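Local structure of P43 (Trichuris muris, 6QIX) at residues A[22-31]-A[91-100]; A[239-247]-A[266-277]. The protein tethers to matrix and inhibits interleukin-13 function, as the major secreted protein of the whipworm parasite. All blocks are in the same frame, centred on the assembly; numbering follows the deposited sequence.

Contact 1: A[22-31]-A[91-100]; sequences CPDFGDWKPW and GCYPLDGEVE
The carbonyl O of G91 lies 3.5 Å from C22 SG, beside the C22–C92 disulfide that pins the modelled N-terminus to this part of the chain; the positive phi of G91 suits a residue without a side chain. C92 supplies the other half of the bridge, SG to SG 2.1 Å. Past it, P94 O meets F25 CE1 at the ring's edge, 3.5 Å away. D96 then covers one face of the same ring: its CB stands 3.6 Å from the F25 centroid and only 12° off the normal, a CH-pi contact. With CG anti to the backbone N (chi1 -169°), the D96 carboxylate passes beyond the ring to salt bridges with R84 and K147. Strand 95-101 pairs with 79-85; the 22-31 loop runs alongside this hairpin, bonded to strand 79-85, and its aromatic residues F25, W28 and W31, three apart, reach over strand 95-101 among charged side chains, a layering that resembles the tryptophan-arginine ladder of thrombospondin type 1 repeats. W28 reaches the strand through its six-membered ring, CZ3 being 3.6 Å from D96 O, while G97 offers backbone alone to its edge. E98 brings OE1 over one face of W28, the carboxylate and indole planes 22° apart; that oxygen is held by a salt bridge to R82, which also makes a cation-pi contact with W28. The carbonyl O of E98 approaches W31 CZ3 at 3.5 Å. E100 CB reaches W31 CH2 at 4.0 Å, and the extended E100 chain carries its carboxylate nearly perpendicular to the indole.

Contact 2: A[239-247]-A[266-277]; sequences EKCGFCSFR and KKSCGKDDCPTC
This is the open end of the antiparallel hairpin 246-252/262-268, where the two strands give way to cysteine-rich loops. R247 and K267 form a hydrogen-bonded pair, R247 N reaching K267 O at 2.8 Å, and F246 faces S268 in the neighbouring non-hydrogen-bonded pair. C269 N to S245 O carries the pairing one step further. K266 NZ lies over the F246 ring, 4.8 Å from its centroid, in a cation-pi contact, while the same ammonium is tied to Q327 O. R247, extended from CG to NE, runs past C269 SG and uses NH2 for a salt bridge to D273 OD1 at 2.9 Å. The acceptor lies in the guanidinium plane, but the donor stands 33° out of the carboxylate plane on the anti side. D273 OD2 takes G270 N, so one carboxylate fixes both the arginine and its own loop. Glycine fits at 270, as a CB would collide with F243. Beyond the strands, T276 OG1 donates to K240 O at 2.7 Å and F243 N to C277 O at 2.9 Å; K240 CB rests 3.7 Å from C277 SG of the C274–C277 disulfide. Water 3 links S245 N with the C269 and C277 carbonyls. Disulfides carry C241 to C281, C244 to C344 and C269 to C200, and this cysteine-tied hairpin, with K267 in cation-pi contact with W197, is consistent with a second thrombospondin type 1-like module.

How the contacts relate
Contacts 1 and 2 are separate in space, their centres 33 Å apart and their nearest atoms about 15 Å, and contact 1 closes along the chain before contact 2 opens. Each sits on a two-stranded antiparallel hairpin: contact 1 takes in one strand, contact 2 both. In contact 1 a loop runs alongside the hairpin at the surface, joined to strand 95-101 by a disulfide, aromatic faces and edges; D96 and E98 find arginines on strand 79-85, and D96 also K147 of helix 139-151. Contact 2, with about half its touching residues buried, joins the strands of hairpin 246-252/262-268 themselves, so backbone hydrogen bonds, bridging waters and an internal salt bridge replace the aromatic layering.

Contact 1: A[22-31]-A[91-100]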
loop_
_atom_site.group_PDB
_atom_site.type_symbol
_atom_site.label_atom_id
_atom_site.label_comp_id
_atom_site.label_asym_id
_atom_site.label_seq_id
_atom_site.Cartn_x
_atom_site.Cartn_y
_atom_site.Cartn_z
ATOM N N CYS A 22 20.839 13.963 -15.710
ATOM C CA CYS A 22 21.474 12.826 -15.039
ATOM C C CYS A 22 22.288 11.989 -16.021
ATOM O O CYS A 22 21.972 11.954 -17.206
ATOM C CB CYS A 22 20.429 11.920 -14.382
ATOM S SG CYS A 22 19.469 12.644 -13.053
ATOM N N PRO A 23 23.316 11.300 -15.532
ATOM C CA PRO A 23 24.009 10.329 -16.384
ATOM C C PRO A 23 23.123 9.125 -16.683
ATOM O O PRO A 23 22.206 8.793 -15.931
ATOM C CB PRO A 23 25.233 9.931 -15.550
ATOM C CG PRO A 23 24.836 10.205 -14.138
ATOM C CD PRO A 23 23.906 11.385 -14.185
ATOM N N ASP A 24 23.400 8.472 -17.806
ATOM C CA ASP A 24 22.626 7.292 -18.164
ATOM C C ASP A 24 23.116 6.079 -17.373
ATOM O O ASP A 24 24.208 6.078 -16.794
ATOM C CB ASP A 24 22.709 7.026 -19.669
ATOM C CG ASP A 24 22.466 8.273 -20.497
ATOM O OD1 ASP A 24 21.355 8.442 -21.038
ATOM O OD2 ASP A 24 23.396 9.090 -20.609
ATOM N N PHE A 25 22.277 5.046 -17.331
ATOM C CA PHE A 25 22.594 3.854 -16.557
ATOM C C PHE A 25 23.677 3.034 -17.252
ATOM O O PHE A 25 23.894 3.145 -18.463
ATOM C CB PHE A 25 21.336 3.003 -16.354
ATOM C CG PHE A 25 20.310 3.649 -15.447
ATOM C CD1 PHE A 25 20.378 3.481 -14.075
ATOM C CD2 PHE A 25 19.282 4.429 -15.976
ATOM C CE1 PHE A 25 19.458 4.092 -13.255
ATOM C CE2 PHE A 25 18.344 5.005 -15.162
ATOM C CZ PHE A 25 18.440 4.862 -13.804
ATOM N N GLY A 26 24.382 2.220 -16.451
ATOM C CA GLY A 26 25.379 1.278 -16.924
ATOM C C GLY A 26 24.809 0.025 -17.544
ATOM O O GLY A 26 25.528 -0.857 -18.018
ATOM N N ASP A 27 23.496 -0.071 -17.536
ATOM C CA ASP A 27 22.773 -1.171 -18.146
ATOM C C ASP A 27 23.236 -2.576 -17.758
ATOM O O ASP A 27 24.064 -2.781 -16.865
ATOM C CB ASP A 27 22.792 -1.006 -19.669
ATOM C CG ASP A 27 22.188 0.313 -20.116
ATOM O OD1 ASP A 27 22.613 1.365 -19.593
ATOM O OD2 ASP A 27 21.280 0.291 -20.981
ATOM N N TRP A 28 22.693 -3.545 -18.467
ATOM C CA TRP A 28 21.960 -4.602 -17.799
ATOM C C TRP A 28 22.841 -5.694 -17.220
ATOM O O TRP A 28 23.682 -6.266 -17.911
ATOM C CB TRP A 28 20.951 -5.174 -18.785
ATOM C CG TRP A 28 19.985 -4.143 -19.298
ATOM C CD1 TRP A 28 19.961 -3.600 -20.542
ATOM C CD2 TRP A 28 18.896 -3.537 -18.572
ATOM N NE1 TRP A 28 18.925 -2.701 -20.645
ATOM C CE2 TRP A 28 18.253 -2.650 -19.453
ATOM C CE3 TRP A 28 18.400 -3.673 -17.271
ATOM C CZ2 TRP A 28 17.144 -1.890 -19.075
ATOM C CZ3 TRP A 28 17.293 -2.916 -16.893
ATOM C CH2 TRP A 28 16.678 -2.038 -17.793
ATOM N N LYS A 29 22.641 -5.968 -15.931
ATOM C CA LYS A 29 23.082 -7.209 -15.319
ATOM C C LYS A 29 22.179 -8.326 -15.831
ATOM O O LYS A 29 21.150 -8.061 -16.462
ATOM C CB LYS A 29 23.023 -7.087 -13.796
ATOM C CG LYS A 29 23.599 -5.768 -13.280
ATOM C CD LYS A 29 24.222 -5.935 -11.905
ATOM C CE LYS A 29 25.047 -4.705 -11.484
ATOM N NZ LYS A 29 24.924 -3.567 -12.438
ATOM N N PRO A 30 22.529 -9.586 -15.582
ATOM C CA PRO A 30 21.759 -10.678 -16.189
ATOM C C PRO A 30 20.349 -10.780 -15.623
ATOM O O PRO A 30 20.073 -10.432 -14.468
ATOM C CB PRO A 30 22.584 -11.939 -15.877
ATOM C CG PRO A 30 23.536 -11.558 -14.765
ATOM C CD PRO A 30 23.738 -10.055 -14.869
ATOM N N TRP A 31 19.448 -11.245 -16.489
ATOM C CA TRP A 31 18.099 -11.597 -16.080
ATOM C C TRP A 31 18.126 -12.676 -15.007
ATOM O O TRP A 31 18.895 -13.640 -15.094
ATOM C CB TRP A 31 17.316 -12.139 -17.271
ATOM C CG TRP A 31 16.826 -11.147 -18.275
ATOM C CD1 TRP A 31 17.366 -10.888 -19.505
ATOM C CD2 TRP A 31 15.653 -10.335 -18.172
ATOM N NE1 TRP A 31 16.611 -9.946 -20.165
ATOM C CE2 TRP A 31 15.557 -9.588 -19.367
ATOM C CE3 TRP A 31 14.683 -10.153 -17.176
ATOM C CZ2 TRP A 31 14.520 -8.682 -19.600
ATOM C CZ3 TRP A 31 13.658 -9.261 -17.408
ATOM C CH2 TRP A 31 13.590 -8.523 -18.606
ATOM N N GLY A 91 18.370 14.006 -7.540
ATOM C CA GLY A 91 17.526 13.967 -8.711
ATOM C C GLY A 91 17.748 12.778 -9.605
ATOM O O GLY A 91 17.000 12.610 -10.575
ATOM N N CYS A 92 18.758 11.953 -9.329
ATOM C CA CYS A 92 19.094 10.813 -10.183
ATOM C C CYS A 92 19.015 9.527 -9.365
ATOM O O CYS A 92 19.961 9.164 -8.655
ATOM C CB CYS A 92 20.483 10.986 -10.806
ATOM S SG CYS A 92 20.786 12.605 -11.468
ATOM N N TYR A 93 17.879 8.850 -9.478
ATOM C CA TYR A 93 17.672 7.583 -8.799
ATOM C C TYR A 93 18.693 6.565 -9.302
ATOM O O TYR A 93 18.939 6.482 -10.507
ATOM C CB TYR A 93 16.245 7.095 -9.076
ATOM C CG TYR A 93 15.809 5.914 -8.285
ATOM C CD1 TYR A 93 15.537 6.032 -6.933
ATOM C CD2 TYR A 93 15.663 4.661 -8.889
ATOM C CE1 TYR A 93 15.139 4.938 -6.198
ATOM C CE2 TYR A 93 15.252 3.569 -8.158
ATOM C CZ TYR A 93 14.986 3.711 -6.819
ATOM O OH TYR A 93 14.592 2.623 -6.086
ATOM N N PRO A 94 19.298 5.775 -8.415
ATOM C CA PRO A 94 20.446 4.957 -8.838
ATOM C C PRO A 94 20.109 3.689 -9.606
ATOM O O PRO A 94 21.010 3.138 -10.255
ATOM C CB PRO A 94 21.137 4.600 -7.510
ATOM C CG PRO A 94 20.053 4.678 -6.485
ATOM C CD PRO A 94 19.128 5.779 -6.950
ATOM N N LEU A 95 18.869 3.213 -9.578
ATOM C CA LEU A 95 18.546 1.906 -10.122
ATOM C C LEU A 95 17.478 1.995 -11.205
ATOM O O LEU A 95 16.659 2.920 -11.245
ATOM C CB LEU A 95 18.056 0.953 -9.014
ATOM C CG LEU A 95 19.045 0.754 -7.866
ATOM C CD1 LEU A 95 18.431 -0.196 -6.830
ATOM C CD2 LEU A 95 20.399 0.233 -8.385
ATOM N N ASP A 96 17.448 0.966 -12.050
ATOM C CA ASP A 96 16.440 0.878 -13.099
ATOM C C ASP A 96 16.195 -0.585 -13.450
ATOM O O ASP A 96 17.147 -1.346 -13.675
ATOM C CB ASP A 96 16.875 1.673 -14.340
ATOM C CG ASP A 96 15.754 1.824 -15.341
ATOM O OD1 ASP A 96 14.678 2.306 -14.938
ATOM O OD2 ASP A 96 15.930 1.418 -16.514
ATOM N N GLY A 97 14.917 -0.972 -13.487
ATOM C CA GLY A 97 14.557 -2.365 -13.669
ATOM C C GLY A 97 13.705 -2.681 -14.885
ATOM O O GLY A 97 13.078 -1.799 -15.481
ATOM N N GLU A 98 13.693 -3.956 -15.263
ATOM C CA GLU A 98 12.841 -4.466 -16.329
ATOM C C GLU A 98 12.234 -5.788 -15.880
ATOM O O GLU A 98 12.905 -6.585 -15.215
ATOM C CB GLU A 98 13.637 -4.668 -17.610
ATOM C CG GLU A 98 12.992 -4.068 -18.817
ATOM C CD GLU A 98 13.944 -3.953 -19.973
ATOM O OE1 GLU A 98 14.772 -4.879 -20.135
ATOM O OE2 GLU A 98 13.862 -2.936 -20.706
ATOM N N VAL A 99 10.964 -6.009 -16.240
ATOM C CA VAL A 99 10.228 -7.205 -15.845
ATOM C C VAL A 99 9.693 -7.914 -17.087
ATOM O O VAL A 99 9.183 -7.278 -18.021
ATOM C CB VAL A 99 9.083 -6.840 -14.875
ATOM C CG1 VAL A 99 8.048 -7.933 -14.767
ATOM C CG2 VAL A 99 9.623 -6.533 -13.466
ATOM N N GLU A 100 9.817 -9.246 -17.092
ATOM C CA GLU A 100 9.245 -10.095 -18.131
ATOM C C GLU A 100 8.456 -11.197 -17.445
ATOM O O GLU A 100 9.027 -12.013 -16.711
ATOM C CB GLU A 100 10.321 -10.710 -19.036
ATOM C CG GLU A 100 9.778 -11.551 -20.177
ATOM C CD GLU A 100 10.892 -12.260 -20.960
ATOM O OE1 GLU A 100 12.054 -11.786 -20.916
ATOM O OE2 GLU A 100 10.604 -13.282 -21.616
#

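Contact 2: A[239-247]-A[266-277]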
loop_
_atom_site.group_PDB
_atom_site.type_symbol
_atom_site.label_atom_id
_atom_site.label_comp_id
_atom_site.label_asym_id
_atom_site.label_seq_id
_atom_site.Cartn_x
_atom_site.Cartn_y
_atom_site.Cartn_z
ATOM N N GLU A 239 -3.996 17.859 18.621
ATOM C CA GLU A 239 -3.401 18.460 17.441
ATOM C C GLU A 239 -2.639 17.412 16.618
ATOM O O GLU A 239 -2.123 16.409 17.145
ATOM C CB GLU A 239 -2.446 19.588 17.823
ATOM C CG GLU A 239 -3.066 20.694 18.657
ATOM C CD GLU A 239 -2.024 21.700 19.047
ATOM O OE1 GLU A 239 -2.186 22.899 18.696
ATOM O OE2 GLU A 239 -1.029 21.262 19.692
ATOM N N LYS A 240 -2.507 17.717 15.327
ATOM C CA LYS A 240 -1.776 16.885 14.375
ATOM C C LYS A 240 -0.468 16.417 14.983
ATOM O O LYS A 240 0.297 17.219 15.522
ATOM C CB LYS A 240 -1.506 17.676 13.088
ATOM C CG LYS A 240 -2.740 17.933 12.276
ATOM C CD LYS A 240 -2.403 18.875 11.052
ATOM C CE LYS A 240 -2.278 20.306 11.487
ATOM N NZ LYS A 240 -3.628 20.979 11.492
ATOM N N CYS A 241 -0.227 15.105 14.914
ATOM C CA CYS A 241 0.911 14.533 15.606
ATOM C C CYS A 241 1.248 13.170 15.026
ATOM O O CYS A 241 0.468 12.583 14.273
ATOM C CB CYS A 241 0.616 14.376 17.109
ATOM S SG CYS A 241 -0.918 13.386 17.376
ATOM N N GLY A 242 2.429 12.658 15.417
ATOM C CA GLY A 242 2.768 11.258 15.220
ATOM C C GLY A 242 3.137 10.834 13.809
ATOM O O GLY A 242 3.163 9.614 13.521
ATOM N N PHE A 243 3.417 11.801 12.922
ATOM C CA PHE A 243 3.444 11.566 11.487
ATOM C C PHE A 243 2.131 10.938 10.988
ATOM O O PHE A 243 2.097 10.260 9.945
ATOM C CB PHE A 243 4.651 10.708 11.092
ATOM C CG PHE A 243 5.990 11.338 11.415
ATOM C CD1 PHE A 243 6.608 12.190 10.529
ATOM C CD2 PHE A 243 6.615 11.107 12.634
ATOM C CE1 PHE A 243 7.814 12.793 10.845
ATOM C CE2 PHE A 243 7.848 11.699 12.930
ATOM C CZ PHE A 243 8.435 12.542 12.020
ATOM N N CYS A 244 1.027 11.192 11.695
ATOM C CA CYS A 244 -0.305 10.679 11.359
ATOM C C CYS A 244 -1.059 11.593 10.388
ATOM O O CYS A 244 -1.843 11.104 9.553
ATOM C CB CYS A 244 -1.119 10.464 12.662
ATOM S SG CYS A 244 -0.439 9.131 13.675
ATOM N N SER A 245 -0.843 12.908 10.488
ATOM C CA SER A 245 -1.370 13.844 9.479
ATOM C C SER A 245 -0.644 13.642 8.154
ATOM O O SER A 245 0.520 13.275 8.113
ATOM C CB SER A 245 -1.218 15.284 9.980
ATOM O OG SER A 245 -1.870 16.185 9.116
ATOM N N PHE A 246 -1.357 13.863 7.046
ATOM C CA PHE A 246 -0.819 13.516 5.732
ATOM C C PHE A 246 -1.476 14.364 4.667
ATOM O O PHE A 246 -2.604 14.839 4.831
ATOM C CB PHE A 246 -1.029 12.022 5.379
ATOM C CG PHE A 246 -2.471 11.627 5.289
ATOM C CD1 PHE A 246 -3.064 11.469 4.068
ATOM C CD2 PHE A 246 -3.231 11.433 6.420
ATOM C CE1 PHE A 246 -4.387 11.110 3.961
ATOM C CE2 PHE A 246 -4.557 11.081 6.306
ATOM C CZ PHE A 246 -5.140 10.948 5.045
ATOM N N ARG A 247 -0.743 14.519 3.579
ATOM C CA ARG A 247 -1.208 15.155 2.351
ATOM C C ARG A 247 -1.564 14.101 1.319
ATOM O O ARG A 247 -1.006 13.003 1.310
ATOM C CB ARG A 247 -0.135 16.074 1.778
ATOM C CG ARG A 247 0.465 17.048 2.794
ATOM C CD ARG A 247 1.695 17.746 2.170
ATOM N NE ARG A 247 2.363 18.685 3.080
ATOM C CZ ARG A 247 1.983 19.944 3.329
ATOM N NH1 ARG A 247 0.942 20.437 2.742
ATOM N NH2 ARG A 247 2.665 20.708 4.198
ATOM N N LYS A 266 0.070 9.531 -1.087
ATOM C CA LYS A 266 0.108 10.130 0.238
ATOM C C LYS A 266 1.511 10.582 0.584
ATOM O O LYS A 266 2.506 10.042 0.102
ATOM C CB LYS A 266 -0.437 9.114 1.234
ATOM C CG LYS A 266 -0.048 9.189 2.564
ATOM C CD LYS A 266 -0.458 7.945 3.380
ATOM C CE LYS A 266 -0.539 8.427 4.859
ATOM N NZ LYS A 266 -1.088 7.396 5.712
ATOM N N LYS A 267 1.566 11.604 1.436
ATOM C CA LYS A 267 2.822 12.080 1.986
ATOM C C LYS A 267 2.560 12.527 3.417
ATOM O O LYS A 267 1.809 13.487 3.643
ATOM C CB LYS A 267 3.389 13.221 1.118
ATOM C CG LYS A 267 4.733 13.787 1.611
ATOM C CD LYS A 267 5.381 14.684 0.528
ATOM C CE LYS A 267 6.603 15.328 1.034
ATOM N NZ LYS A 267 6.319 16.649 1.594
ATOM N N SER A 268 3.218 11.862 4.385
ATOM C CA SER A 268 3.005 12.192 5.790
ATOM C C SER A 268 3.535 13.588 6.107
ATOM O O SER A 268 4.438 14.106 5.442
ATOM C CB SER A 268 3.724 11.204 6.708
ATOM O OG SER A 268 3.291 9.916 6.389
ATOM N N CYS A 269 2.977 14.182 7.146
ATOM C CA CYS A 269 3.429 15.500 7.582
ATOM C C CYS A 269 4.294 15.374 8.813
ATOM O O CYS A 269 3.916 14.683 9.763
ATOM C CB CYS A 269 2.250 16.412 7.878
ATOM S SG CYS A 269 1.328 16.782 6.326
ATOM N N GLY A 270 5.420 16.070 8.807
ATOM C CA GLY A 270 6.296 16.146 9.975
ATOM C C GLY A 270 6.555 17.549 10.470
ATOM O O GLY A 270 5.763 18.484 10.229
ATOM N N LYS A 271 7.689 17.686 11.174
ATOM C CA LYS A 271 7.939 18.918 11.904
ATOM C C LYS A 271 8.131 20.127 10.989
ATOM O O LYS A 271 8.005 21.264 11.470
ATOM C CB LYS A 271 9.146 18.740 12.834
ATOM C CG LYS A 271 10.488 18.763 12.129
ATOM C CD LYS A 271 11.627 18.444 13.114
ATOM C CE LYS A 271 12.955 18.635 12.485
ATOM N NZ LYS A 271 14.050 18.446 13.493
ATOM N N ASP A 272 8.418 19.937 9.704
ATOM C CA ASP A 272 8.517 21.090 8.810
ATOM C C ASP A 272 7.175 21.407 8.158
ATOM O O ASP A 272 7.075 22.384 7.401
ATOM C CB ASP A 272 9.597 20.865 7.737
ATOM C CG ASP A 272 11.019 20.878 8.312
ATOM O OD1 ASP A 272 11.260 21.441 9.405
ATOM O OD2 ASP A 272 11.911 20.246 7.707
ATOM N N ASP A 273 6.150 20.589 8.412
ATOM C CA ASP A 273 4.804 20.796 7.865
ATOM C C ASP A 273 3.862 21.437 8.870
ATOM O O ASP A 273 3.107 22.349 8.514
ATOM C CB ASP A 273 4.229 19.454 7.384
ATOM C CG ASP A 273 5.048 18.861 6.290
ATOM O OD1 ASP A 273 5.073 19.483 5.201
ATOM O OD2 ASP A 273 5.686 17.799 6.463
ATOM N N CYS A 274 3.901 21.011 10.135
ATOM C CA CYS A 274 3.223 21.755 11.199
ATOM C C CYS A 274 4.004 21.546 12.485
ATOM O O CYS A 274 4.739 20.564 12.603
ATOM C CB CYS A 274 1.740 21.381 11.377
ATOM S SG CYS A 274 1.338 19.971 12.453
ATOM N N PRO A 275 3.902 22.453 13.439
ATOM C CA PRO A 275 4.897 22.425 14.541
ATOM C C PRO A 275 4.805 21.183 15.430
ATOM O O PRO A 275 5.829 20.771 16.000
ATOM C CB PRO A 275 4.623 23.721 15.316
ATOM C CG PRO A 275 3.555 24.426 14.640
ATOM C CD PRO A 275 3.214 23.760 13.328
ATOM N N THR A 276 3.618 20.584 15.575
ATOM C CA THR A 276 3.437 19.366 16.377
ATOM C C THR A 276 3.393 18.082 15.540
ATOM O O THR A 276 3.366 16.975 16.099
ATOM C CB THR A 276 2.141 19.436 17.223
ATOM O OG1 THR A 276 0.987 19.641 16.392
ATOM C CG2 THR A 276 2.174 20.538 18.207
ATOM N N CYS A 277 3.442 18.197 14.210
ATOM C CA CYS A 277 3.111 17.069 13.333
ATOM C C CYS A 277 4.033 15.869 13.511
ATOM O O CYS A 277 3.628 14.716 13.233
ATOM C CB CYS A 277 3.181 17.548 11.888
ATOM S SG CYS A 277 1.628 18.236 11.254
HETATM O O HOH W 1 2.199 8.392 8.180
HETATM O O HOH W 2 -0.663 8.950 8.046
HETATM O O HOH W 3 1.557 14.405 11.338
HETATM O O HOH W 4 4.662 16.635 4.012
HETATM O O HOH W 5 1.701 22.971 5.551
#